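Local coordinates for cellobiose 2-epimerase (Ruminococcus albus, PDB 3VW5), which catalyses the reversible epimerisation of cellobiose to 4-O-beta-D-glucosyl-D-mannose, acting on the unmodified sugar, at residues T146-Y150 / G151-A155; H13-P16 / F17-L21; I238-Y241 / G242-I245; A76-F79 / I80-C84; I215-P219 / D220-L224. The protein carries 2 engineered substitutions. All coordinates share one frame; numbering follows the deposited sequence.

Contact 1 of 5, residues T146-Y150 / G151-A155; sequences TLYEY and GYREA
Arg153 lays its guanidinium flat over one face of the Tyr148 ring, a case of how a hairpin can pair an aromatic with a cation beyond its backbone bonds. The two planes are 5° apart, although the side chains run across each other at about a right angle. Arg153 CZ stands 4.0 Å from the Tyr148 ring centroid in a cation-pi contact, and Arg153 CD adds a CH-pi contact. With Arg153 CG anti to its carbonyl carbon (chi1 -72°) and the chain extended from there to NE, the arginine runs across the ring, CD over its centre and the guanidinium toward CD1 and CE1. An alanine at Tyr148 is likely to leave the guanidinium without its aromatic platform and set it free to swing. On the other side of the hairpin Leu147 CD1 sits squarely over the Tyr152 ring, 3.7 Å from its centroid, while Thr146 OG1 comes to that ring's edge in its plane. The hydroxyl of Tyr152 is held by Glu143 and that of Thr146 by the carbonyl of Ile142. Backbone bonds fix this order: Arg153 N to Thr146 O at 2.8 Å, and a mutual pair between Tyr148 and Gly151, N to O each way. Glu149 and Tyr150 form the corner, giving a tight antiparallel beta hairpin closed by a type I turn.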
# COMPACT_ATOMS: atom_id res chain seq x y z
N THR A 146 1.58 -11.21 17.50
CA THR A 146 2.72 -10.89 16.63
C THR A 146 3.72 -9.96 17.30
O THR A 146 4.81 -9.76 16.79
CB THR A 146 2.29 -10.24 15.30
OG1 THR A 146 1.88 -8.88 15.52
CG2 THR A 146 1.15 -11.02 14.67
N LEU A 147 3.34 -9.38 18.43
CA LEU A 147 4.21 -8.43 19.09
C LEU A 147 5.13 -9.12 20.08
O LEU A 147 4.67 -9.74 21.04
CB LEU A 147 3.37 -7.37 19.82
CG LEU A 147 4.17 -6.23 20.47
CD1 LEU A 147 5.01 -5.52 19.43
CD2 LEU A 147 3.26 -5.26 21.18
N TYR A 148 6.43 -9.01 19.85
CA TYR A 148 7.41 -9.52 20.80
C TYR A 148 8.14 -8.33 21.43
O TYR A 148 7.87 -7.19 21.05
CB TYR A 148 8.35 -10.52 20.11
CG TYR A 148 7.67 -11.84 19.79
CD1 TYR A 148 8.08 -13.02 20.40
CD2 TYR A 148 6.59 -11.89 18.91
CE1 TYR A 148 7.47 -14.23 20.12
CE2 TYR A 148 5.96 -13.10 18.63
CZ TYR A 148 6.41 -14.26 19.24
OH TYR A 148 5.80 -15.47 18.98
N GLU A 149 9.02 -8.58 22.40
CA GLU A 149 9.66 -7.48 23.14
C GLU A 149 10.39 -6.48 22.25
O GLU A 149 10.43 -5.30 22.56
CB GLU A 149 10.66 -7.99 24.19
CG GLU A 149 10.05 -8.58 25.43
CD GLU A 149 9.39 -7.56 26.34
OE1 GLU A 149 9.99 -6.50 26.65
OE2 GLU A 149 8.26 -7.83 26.76
N TYR A 150 11.00 -6.96 21.18
CA TYR A 150 11.82 -6.08 20.36
C TYR A 150 11.09 -5.77 19.05
O TYR A 150 11.72 -5.54 18.02
CB TYR A 150 13.20 -6.70 20.09
CG TYR A 150 14.31 -5.71 19.73
CD1 TYR A 150 14.05 -4.35 19.59
CD2 TYR A 150 15.62 -6.16 19.52
CE1 TYR A 150 15.06 -3.46 19.26
CE2 TYR A 150 16.63 -5.27 19.19
CZ TYR A 150 16.34 -3.92 19.06
OH TYR A 150 17.36 -3.04 18.73
N GLY A 151 9.76 -5.76 19.11
CA GLY A 151 8.94 -5.36 17.98
C GLY A 151 8.08 -6.46 17.38
O GLY A 151 8.06 -7.59 17.86
N TYR A 152 7.38 -6.13 16.30
CA TYR A 152 6.50 -7.07 15.64
C TYR A 152 7.27 -8.13 14.85
O TYR A 152 8.26 -7.82 14.18
CB TYR A 152 5.55 -6.32 14.69
CG TYR A 152 4.64 -5.36 15.41
CD1 TYR A 152 3.41 -5.79 15.93
CD2 TYR A 152 4.99 -4.02 15.58
CE1 TYR A 152 2.58 -4.91 16.60
CE2 TYR A 152 4.15 -3.14 16.25
CZ TYR A 152 2.95 -3.60 16.76
OH TYR A 152 2.10 -2.74 17.42
N ARG A 153 6.82 -9.38 14.93
CA ARG A 153 7.27 -10.44 14.03
C ARG A 153 6.27 -10.61 12.90
O ARG A 153 5.10 -10.29 13.06
CB ARG A 153 7.46 -11.74 14.80
CG ARG A 153 8.66 -11.71 15.69
CD ARG A 153 8.89 -13.04 16.32
NE ARG A 153 10.06 -13.01 17.19
CZ ARG A 153 10.53 -14.06 17.85
NH1 ARG A 153 9.93 -15.25 17.73
NH2 ARG A 153 11.60 -13.94 18.63
N GLU A 154 6.71 -11.15 11.77
CA GLU A 154 5.94 -11.00 10.53
C GLU A 154 5.21 -12.21 9.93
O GLU A 154 4.15 -12.04 9.34
CB GLU A 154 6.82 -10.33 9.48
CG GLU A 154 7.47 -9.07 10.04
CD GLU A 154 7.97 -8.14 8.98
OE1 GLU A 154 8.45 -7.04 9.35
OE2 GLU A 154 7.88 -8.49 7.77
N ALA A 155 5.75 -13.41 10.08
CA ALA A 155 5.17 -14.55 9.39
C ALA A 155 4.94 -15.75 10.30
O ALA A 155 5.83 -16.18 11.02
CB ALA A 155 6.03 -14.95 8.18

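Contact 2 of 5, residues H13-P16 / F17-L21; sequences HIIP and FWNKL
Trp18 N reaches Ile14 O at 3.0 Å and Asn19 N reaches Ile15 O at 2.8 Å, both nearly straight, in the last turns of helix 2-19, the N-terminal helix of this (alpha/alpha)6-barrel protein. Pro16, whose nitrogen has no hydrogen to give, interrupts the ladder and kinks the helix, while its own carbonyl receives a long, weak bond from Lys20 N. Phe17 N to His13 O completes the set. Side chains one turn apart then pair along the helix. Ile15 and Asn19 lie alongside each other and point the same way, the methyl Ile15 CG2 resting against Asn19 ND2. That methyl, anti to the backbone N, lies beside the carbonyl carbon and thus on the Asn19 side. The amide oxygen of Asn19 is bound by the hydroxyl of Tyr57 in helix 47-64, the helix on which Ile14 and Ile15 also pack. Ile14 instead offers its CG2 methyl to the Trp18 indole at CD1, 3.9 Å away, and Ile14 O lies at the edge of the same ring. The indole N-H is taken by Glu348, a partner that probably fixes how the ring is turned. Next to it in the chain, Phe17 meets the indole with one ring corner: Phe17 CE2 hangs 3.7 Å above the Trp18 plane, displaced toward the rim.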
# COMPACT_ATOMS: atom_id res chain seq x y z
N HIS A 13 -11.06 5.42 -16.56
CA HIS A 13 -10.21 4.28 -16.88
C HIS A 13 -10.13 3.23 -15.76
O HIS A 13 -10.50 2.07 -15.95
CB HIS A 13 -8.80 4.73 -17.31
CG HIS A 13 -8.02 3.66 -18.01
ND1 HIS A 13 -6.67 3.46 -17.82
CD2 HIS A 13 -8.41 2.71 -18.90
CE1 HIS A 13 -6.26 2.45 -18.55
NE2 HIS A 13 -7.30 1.97 -19.22
N ILE A 14 -9.66 3.65 -14.59
CA ILE A 14 -9.42 2.74 -13.48
C ILE A 14 -10.70 2.11 -12.91
O ILE A 14 -10.83 0.89 -12.84
CB ILE A 14 -8.62 3.42 -12.35
CG1 ILE A 14 -7.21 3.76 -12.84
CG2 ILE A 14 -8.54 2.55 -11.13
CD1 ILE A 14 -6.39 4.59 -11.85
N ILE A 15 -11.65 2.94 -12.50
CA ILE A 15 -12.88 2.42 -11.89
C ILE A 15 -13.65 1.48 -12.83
O ILE A 15 -14.01 0.36 -12.45
CB ILE A 15 -13.78 3.56 -11.36
CG1 ILE A 15 -13.23 4.08 -10.03
CG2 ILE A 15 -15.21 3.07 -11.22
CD1 ILE A 15 -13.62 5.49 -9.72
N PRO A 16 -13.90 1.93 -14.07
CA PRO A 16 -14.58 1.05 -15.02
C PRO A 16 -13.85 -0.30 -15.17
O PRO A 16 -14.52 -1.34 -15.24
CB PRO A 16 -14.52 1.84 -16.33
CG PRO A 16 -14.42 3.25 -15.91
CD PRO A 16 -13.60 3.25 -14.66
N PHE A 17 -12.52 -0.28 -15.22
CA PHE A 17 -11.76 -1.53 -15.33
C PHE A 17 -12.03 -2.44 -14.14
O PHE A 17 -12.40 -3.61 -14.29
CB PHE A 17 -10.25 -1.24 -15.44
CG PHE A 17 -9.39 -2.48 -15.32
CD1 PHE A 17 -9.08 -3.23 -16.45
CD2 PHE A 17 -8.90 -2.90 -14.09
CE1 PHE A 17 -8.31 -4.36 -16.36
CE2 PHE A 17 -8.14 -4.03 -13.99
CZ PHE A 17 -7.83 -4.77 -15.13
N TRP A 18 -11.84 -1.93 -12.93
CA TRP A 18 -12.03 -2.78 -11.77
C TRP A 18 -13.48 -3.24 -11.62
O TRP A 18 -13.72 -4.41 -11.31
CB TRP A 18 -11.46 -2.13 -10.51
CG TRP A 18 -9.98 -2.22 -10.54
CD1 TRP A 18 -9.11 -1.28 -11.00
CD2 TRP A 18 -9.19 -3.35 -10.16
NE1 TRP A 18 -7.82 -1.74 -10.90
CE2 TRP A 18 -7.84 -3.02 -10.39
CE3 TRP A 18 -9.49 -4.62 -9.62
CZ2 TRP A 18 -6.79 -3.90 -10.11
CZ3 TRP A 18 -8.45 -5.50 -9.35
CH2 TRP A 18 -7.11 -5.14 -9.60
N ASN A 19 -14.43 -2.35 -11.87
CA ASN A 19 -15.85 -2.72 -11.84
C ASN A 19 -16.13 -4.02 -12.59
O ASN A 19 -16.97 -4.81 -12.16
CB ASN A 19 -16.73 -1.59 -12.37
CG ASN A 19 -16.80 -0.41 -11.42
OD1 ASN A 19 -16.39 -0.49 -10.26
ND2 ASN A 19 -17.34 0.71 -11.92
N LYS A 20 -15.43 -4.24 -13.70
CA LYS A 20 -15.67 -5.43 -14.52
C LYS A 20 -15.12 -6.69 -13.89
O LYS A 20 -15.37 -7.78 -14.38
CB LYS A 20 -15.07 -5.26 -15.92
CG LYS A 20 -15.56 -4.02 -16.66
CD LYS A 20 -15.02 -3.96 -18.09
CE LYS A 20 -15.23 -2.57 -18.71
NZ LYS A 20 -16.66 -2.10 -18.62
N LEU A 21 -14.35 -6.54 -12.82
CA LEU A 21 -13.73 -7.70 -12.18
C LEU A 21 -14.52 -8.21 -10.99
O LEU A 21 -14.10 -9.16 -10.34
CB LEU A 21 -12.30 -7.38 -11.76
CG LEU A 21 -11.36 -7.27 -12.95
CD1 LEU A 21 -10.00 -6.76 -12.52
CD2 LEU A 21 -11.24 -8.61 -13.65

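Contact 3 of 5, residues I238-Y241 / G242-I245; sequences IHSY and GHDI
Ser240 occupies the N-cap of helix 241-258 in the (alpha/alpha)6 barrel, where strand 238-240 turns directly into the helix, and its neighbours show how such a junction is stitched by side chains as well as backbone. His239 NE2 donates to Asp244 OD1 at 2.6 Å, a histidine-carboxylate hydrogen bond from the strand to the first helical turn. The oxygen is met from above its carboxylate plane, 64° out of it, and the ring and carboxylate are turned 51° against each other. His239 has CG anti to the backbone N (chi1 -167°), which swings the ring over to the helical turn, within reach of the aspartate, and Tyr241 CD1 lies over the middle of one of its faces. The other carboxylate oxygen, Asp244 OD2, is linked to a water that accepts the N-H of Ser240. An alanine in place of Asp244 would probably leave His239 NE2 without its acceptor and break the water link to Ser240 N. The helix begins with Asp244 N to Ser240 O and Ile245 N to Tyr241 O. Trp304 meets the ring of His243, and Asp244 OD1 also receives a weak bond from Leu224 N of strand 223-228. At the cap, Ser240 OG is bonded to His243 ND1 at 2.8 Å, with OG at the edge of the imidazole, near its plane, and to a second water, which accepts from Gly242 N at 2.7 Å.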
# COMPACT_ATOMS: atom_id res chain seq x y z
N ILE A 238 19.65 -3.22 0.71
CA ILE A 238 18.68 -2.80 -0.29
C ILE A 238 18.16 -1.40 0.01
O ILE A 238 17.81 -1.08 1.14
CB ILE A 238 17.53 -3.81 -0.41
CG1 ILE A 238 18.07 -5.12 -0.98
CG2 ILE A 238 16.43 -3.28 -1.30
CD1 ILE A 238 17.15 -6.27 -0.76
N HIS A 239 18.14 -0.56 -1.01
CA HIS A 239 17.45 0.70 -0.90
C HIS A 239 16.25 0.69 -1.86
O HIS A 239 16.41 0.73 -3.09
CB HIS A 239 18.39 1.88 -1.18
CG HIS A 239 17.81 3.20 -0.78
ND1 HIS A 239 18.56 4.35 -0.71
CD2 HIS A 239 16.55 3.55 -0.42
CE1 HIS A 239 17.80 5.35 -0.32
NE2 HIS A 239 16.57 4.89 -0.15
N SER A 240 15.05 0.59 -1.29
CA SER A 240 13.84 0.59 -2.10
C SER A 240 13.30 2.01 -2.19
O SER A 240 12.62 2.50 -1.28
CB SER A 240 12.80 -0.39 -1.54
OG SER A 240 11.52 -0.19 -2.12
N TYR A 241 13.64 2.68 -3.28
CA TYR A 241 13.20 4.05 -3.52
C TYR A 241 11.67 4.24 -3.36
O TYR A 241 11.21 5.28 -2.85
CB TYR A 241 13.61 4.48 -4.93
CG TYR A 241 15.08 4.31 -5.23
CD1 TYR A 241 16.05 4.66 -4.30
CD2 TYR A 241 15.50 3.81 -6.47
CE1 TYR A 241 17.40 4.52 -4.59
CE2 TYR A 241 16.84 3.66 -6.77
CZ TYR A 241 17.79 4.02 -5.82
OH TYR A 241 19.12 3.89 -6.13
N GLY A 242 10.91 3.25 -3.82
CA GLY A 242 9.46 3.29 -3.76
C GLY A 242 8.95 3.39 -2.33
O GLY A 242 8.16 4.27 -2.00
N HIS A 243 9.40 2.48 -1.48
CA HIS A 243 9.01 2.54 -0.07
C HIS A 243 9.46 3.83 0.61
O HIS A 243 8.78 4.34 1.49
CB HIS A 243 9.51 1.33 0.69
CG HIS A 243 8.81 0.07 0.32
ND1 HIS A 243 9.38 -0.90 -0.48
CD2 HIS A 243 7.57 -0.39 0.62
CE1 HIS A 243 8.54 -1.90 -0.63
NE2 HIS A 243 7.43 -1.62 0.02
N ASP A 244 10.60 4.36 0.19
CA ASP A 244 11.09 5.58 0.81
C ASP A 244 10.14 6.73 0.59
O ASP A 244 9.67 7.35 1.55
CB ASP A 244 12.47 5.94 0.26
CG ASP A 244 13.59 5.31 1.07
OD1 ASP A 244 14.64 5.98 1.24
OD2 ASP A 244 13.43 4.17 1.55
N ILE A 245 9.83 7.01 -0.67
CA ILE A 245 8.96 8.12 -1.02
C ILE A 245 7.52 7.90 -0.50
O ILE A 245 6.84 8.85 -0.14
CB ILE A 245 8.98 8.41 -2.56
CG1 ILE A 245 8.43 9.81 -2.85
CG2 ILE A 245 8.23 7.34 -3.34
CD1 ILE A 245 9.00 10.90 -1.95
O HOH W 1 11.14 0.77 -4.86
O HOH W 2 14.64 1.43 1.17

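Contact 4 of 5, residues A76-F79 / I80-C84; sequences AYEF and IKNNC
Glu78 grips two residues of the following turn, each with a different carboxylate oxygen. Glu78 OE1 forms a salt bridge with Lys81 NZ at 2.9 Å, approached on its syn side but tilted from the carboxylate plane, while Glu78 OE2 accepts from Asn82 ND2 at 3.0 Å. The second donor comes from above the carboxylate, and the two flat groups are turned 71° against each other. A bend of Glu78 at chi2 (-80°) folds the acid back over its own helix to face both. Lys81 NZ also forms a salt bridge with Glu130, so two carboxylates share it.

Aromatic and apolar contacts come next. One face of the Tyr77 ring is met by Lys81, with CB over it and Lys81 CD 3.4 Å from Tyr77 OH, and the ring stacks on Tyr122. On another side of the helix Cys84 SG approaches the Phe79 ring obliquely, 4.5 Å from its centroid, as a sulfur-aromatic contact; that ring in turn stacks on His50 of helix 47-64.

Backbone bonds form the third group: Ile80 N to Ala76 O, Lys81 N to Tyr77 O and Asn82 N to Glu78 O are regular, whereas Asn83 N to Phe79 O is weak, where the helix widens into a pi-type turn at 80-84. Side-chain pairs three and four residues apart are typical of an alpha-helix, here helix 67-84 of the (alpha/alpha)6 barrel.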
# COMPACT_ATOMS: atom_id res chain seq x y z
N ALA A 76 -16.91 -6.58 -1.75
CA ALA A 76 -15.60 -7.02 -1.29
C ALA A 76 -15.57 -7.24 0.22
O ALA A 76 -15.06 -8.27 0.71
CB ALA A 76 -14.52 -6.01 -1.72
N TYR A 77 -16.10 -6.28 0.97
CA TYR A 77 -16.26 -6.43 2.41
C TYR A 77 -16.88 -7.78 2.79
O TYR A 77 -16.37 -8.49 3.67
CB TYR A 77 -17.09 -5.29 2.98
CG TYR A 77 -17.57 -5.51 4.39
CD1 TYR A 77 -16.71 -5.38 5.46
CD2 TYR A 77 -18.91 -5.81 4.66
CE1 TYR A 77 -17.15 -5.56 6.78
CE2 TYR A 77 -19.37 -5.99 5.95
CZ TYR A 77 -18.48 -5.87 7.01
OH TYR A 77 -18.91 -6.04 8.30
N GLU A 78 -17.99 -8.13 2.15
CA GLU A 78 -18.66 -9.37 2.50
C GLU A 78 -17.73 -10.55 2.29
O GLU A 78 -17.66 -11.47 3.11
CB GLU A 78 -19.96 -9.55 1.70
CG GLU A 78 -21.11 -8.70 2.22
CD GLU A 78 -21.80 -9.30 3.45
OE1 GLU A 78 -21.92 -8.58 4.47
OE2 GLU A 78 -22.22 -10.49 3.40
N PHE A 79 -16.98 -10.51 1.20
CA PHE A 79 -16.07 -11.59 0.90
C PHE A 79 -15.04 -11.75 2.03
O PHE A 79 -14.75 -12.87 2.45
CB PHE A 79 -15.38 -11.37 -0.45
CG PHE A 79 -14.55 -12.53 -0.89
CD1 PHE A 79 -15.15 -13.67 -1.41
CD2 PHE A 79 -13.16 -12.48 -0.78
CE1 PHE A 79 -14.38 -14.76 -1.81
CE2 PHE A 79 -12.39 -13.56 -1.18
CZ PHE A 79 -13.00 -14.70 -1.70
N ILE A 80 -14.52 -10.63 2.54
CA ILE A 80 -13.49 -10.67 3.58
C ILE A 80 -14.05 -11.18 4.90
O ILE A 80 -13.56 -12.17 5.47
CB ILE A 80 -12.86 -9.27 3.78
CG1 ILE A 80 -12.00 -8.89 2.58
CG2 ILE A 80 -12.03 -9.22 5.06
CD1 ILE A 80 -11.59 -7.44 2.57
N LYS A 81 -15.10 -10.52 5.38
CA LYS A 81 -15.80 -10.92 6.60
C LYS A 81 -16.20 -12.40 6.61
O LYS A 81 -15.95 -13.10 7.58
CB LYS A 81 -17.02 -10.03 6.81
CG LYS A 81 -17.84 -10.36 8.04
CD LYS A 81 -19.01 -9.40 8.17
CE LYS A 81 -20.10 -9.71 7.17
NZ LYS A 81 -21.20 -8.70 7.26
N ASN A 82 -16.79 -12.87 5.52
CA ASN A 82 -17.34 -14.23 5.51
C ASN A 82 -16.36 -15.34 5.16
O ASN A 82 -16.68 -16.51 5.35
CB ASN A 82 -18.58 -14.31 4.60
CG ASN A 82 -19.64 -13.27 4.95
OD1 ASN A 82 -19.81 -12.91 6.12
ND2 ASN A 82 -20.34 -12.77 3.95
N ASN A 83 -15.19 -15.01 4.64
CA ASN A 83 -14.25 -16.07 4.24
C ASN A 83 -12.84 -15.84 4.73
O ASN A 83 -12.14 -16.78 5.04
CB ASN A 83 -14.21 -16.25 2.71
CG ASN A 83 -15.55 -16.67 2.13
OD1 ASN A 83 -16.26 -15.85 1.54
ND2 ASN A 83 -15.90 -17.95 2.28
N CYS A 84 -12.43 -14.58 4.80
CA CYS A 84 -11.01 -14.28 4.87
C CYS A 84 -10.48 -14.15 6.29
O CYS A 84 -9.28 -14.14 6.52
CB CYS A 84 -10.70 -13.02 4.05
SG CYS A 84 -10.98 -13.28 2.27

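Contact 5 of 5, residues I215-P219 / D220-L224; sequences IVYTP and DTNAL
Tyr217 and Asn222 meet across a local hairpin contact that follows the C-terminal end of helix 199-216, where a short, weakly bonded strand at 217-218 turns back on strand 223-228. Their side chains lie alongside each other, with ring and amide planes 34° apart. Asn222 ND2 donates to Tyr217 OH at 3.0 Å, the hydroxyl lying close to the amide plane. Thr218 O is gripped by two N-H groups: Asn222 N comes at 2.6 Å almost in line with the carbonyl, its N-H bent off that line, and Thr221 N from above its plane. Asn222 has left-handed backbone angles (phi 66°), and it and Ala223 both face Thr218, which makes a G1 beta bulge. Thr218 N donates to Ala223 O at 2.7 Å. On the same face as Tyr217, Leu224 CD2 packs on Val216 CG2 at 3.8 Å and meets the edge of the Tyr217 ring.

Thr218 OG1 has its stronger partner in Lys225 NZ of the partner strand 223-228. The Tyr217 ring and Asn222 lean on helix 261-281, whereas Val216 and Leu224 rest on Met179 of helix 179-196, so the hairpin touches two helices while strand 223-228 continues beside strand 177-178.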
# COMPACT_ATOMS: atom_id res chain seq x y z
N ILE A 215 15.20 3.28 14.33
CA ILE A 215 15.87 2.11 13.77
C ILE A 215 16.02 2.14 12.25
O ILE A 215 17.11 1.94 11.72
CB ILE A 215 15.16 0.81 14.15
CG1 ILE A 215 14.94 0.74 15.67
CG2 ILE A 215 15.97 -0.36 13.68
CD1 ILE A 215 14.36 -0.58 16.15
N VAL A 216 14.93 2.38 11.54
CA VAL A 216 14.94 2.13 10.12
C VAL A 216 15.55 3.28 9.31
O VAL A 216 16.27 3.05 8.34
CB VAL A 216 13.57 1.57 9.59
CG1 VAL A 216 12.60 1.46 10.72
CG2 VAL A 216 12.99 2.36 8.42
N TYR A 217 15.29 4.52 9.74
CA TYR A 217 15.88 5.70 9.11
C TYR A 217 17.40 5.72 9.29
O TYR A 217 17.92 5.46 10.37
CB TYR A 217 15.23 6.97 9.68
CG TYR A 217 15.85 8.26 9.19
CD1 TYR A 217 15.82 8.60 7.84
CD2 TYR A 217 16.46 9.14 10.07
CE1 TYR A 217 16.39 9.78 7.39
CE2 TYR A 217 17.03 10.32 9.62
CZ TYR A 217 16.99 10.63 8.28
OH TYR A 217 17.55 11.79 7.82
N THR A 218 18.12 6.02 8.22
CA THR A 218 19.58 6.14 8.28
C THR A 218 19.95 7.61 8.13
O THR A 218 19.94 8.16 7.03
CB THR A 218 20.24 5.28 7.20
OG1 THR A 218 19.63 3.99 7.18
CG2 THR A 218 21.71 5.12 7.47
N PRO A 219 20.27 8.27 9.26
CA PRO A 219 20.46 9.72 9.25
C PRO A 219 21.57 10.25 8.33
O PRO A 219 21.37 11.32 7.74
CB PRO A 219 20.73 10.06 10.72
CG PRO A 219 21.08 8.77 11.36
CD PRO A 219 20.34 7.71 10.62
N ASP A 220 22.69 9.55 8.18
CA ASP A 220 23.79 10.12 7.40
C ASP A 220 23.61 9.87 5.92
O ASP A 220 24.45 10.23 5.11
CB ASP A 220 25.14 9.55 7.85
CG ASP A 220 25.25 8.07 7.57
OD1 ASP A 220 24.28 7.35 7.93
OD2 ASP A 220 26.27 7.63 6.98
N THR A 221 22.49 9.26 5.57
CA THR A 221 22.24 8.85 4.20
C THR A 221 20.85 9.28 3.74
O THR A 221 20.60 9.46 2.55
CB THR A 221 22.37 7.32 4.11
OG1 THR A 221 23.74 6.98 3.88
CG2 THR A 221 21.55 6.79 2.97
N ASN A 222 19.97 9.45 4.72
CA ASN A 222 18.56 9.72 4.50
C ASN A 222 17.81 8.57 3.86
O ASN A 222 16.73 8.77 3.31
CB ASN A 222 18.35 11.00 3.69
CG ASN A 222 19.23 12.14 4.15
OD1 ASN A 222 20.11 12.59 3.41
ND2 ASN A 222 19.00 12.61 5.37
N ALA A 223 18.38 7.37 3.91
CA ALA A 223 17.71 6.17 3.41
C ALA A 223 16.93 5.46 4.52
O ALA A 223 17.18 5.67 5.71
CB ALA A 223 18.70 5.22 2.80
N LEU A 224 15.98 4.61 4.12
CA LEU A 224 15.34 3.68 5.04
C LEU A 224 15.93 2.31 4.85
O LEU A 224 16.07 1.84 3.71
CB LEU A 224 13.84 3.60 4.74
CG LEU A 224 13.07 4.91 4.87
CD1 LEU A 224 11.62 4.68 4.51
CD2 LEU A 224 13.22 5.45 6.28

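How the contacts relate
From the N terminus the order is contact 2 in helix 2-19, contact 4 in helix 67-84, contact 1 in the hairpin 147-156, contact 5 in the hairpin after helix 199-216, and contact 3 at the start of helix 241-258. Each is local and closes before the next opens, so none nest or cross. Contacts 1 and 5 close hairpin turns, 2 and 4 tie helical turns, and 3 joins a strand to a helix. Contact 1 touches contact 5 through Tyr150 and Ile215, and contact 5 meets contact 3 where Ala223 packs on His239; contacts 2 and 4 sit across the chain's centre from 3 and 5.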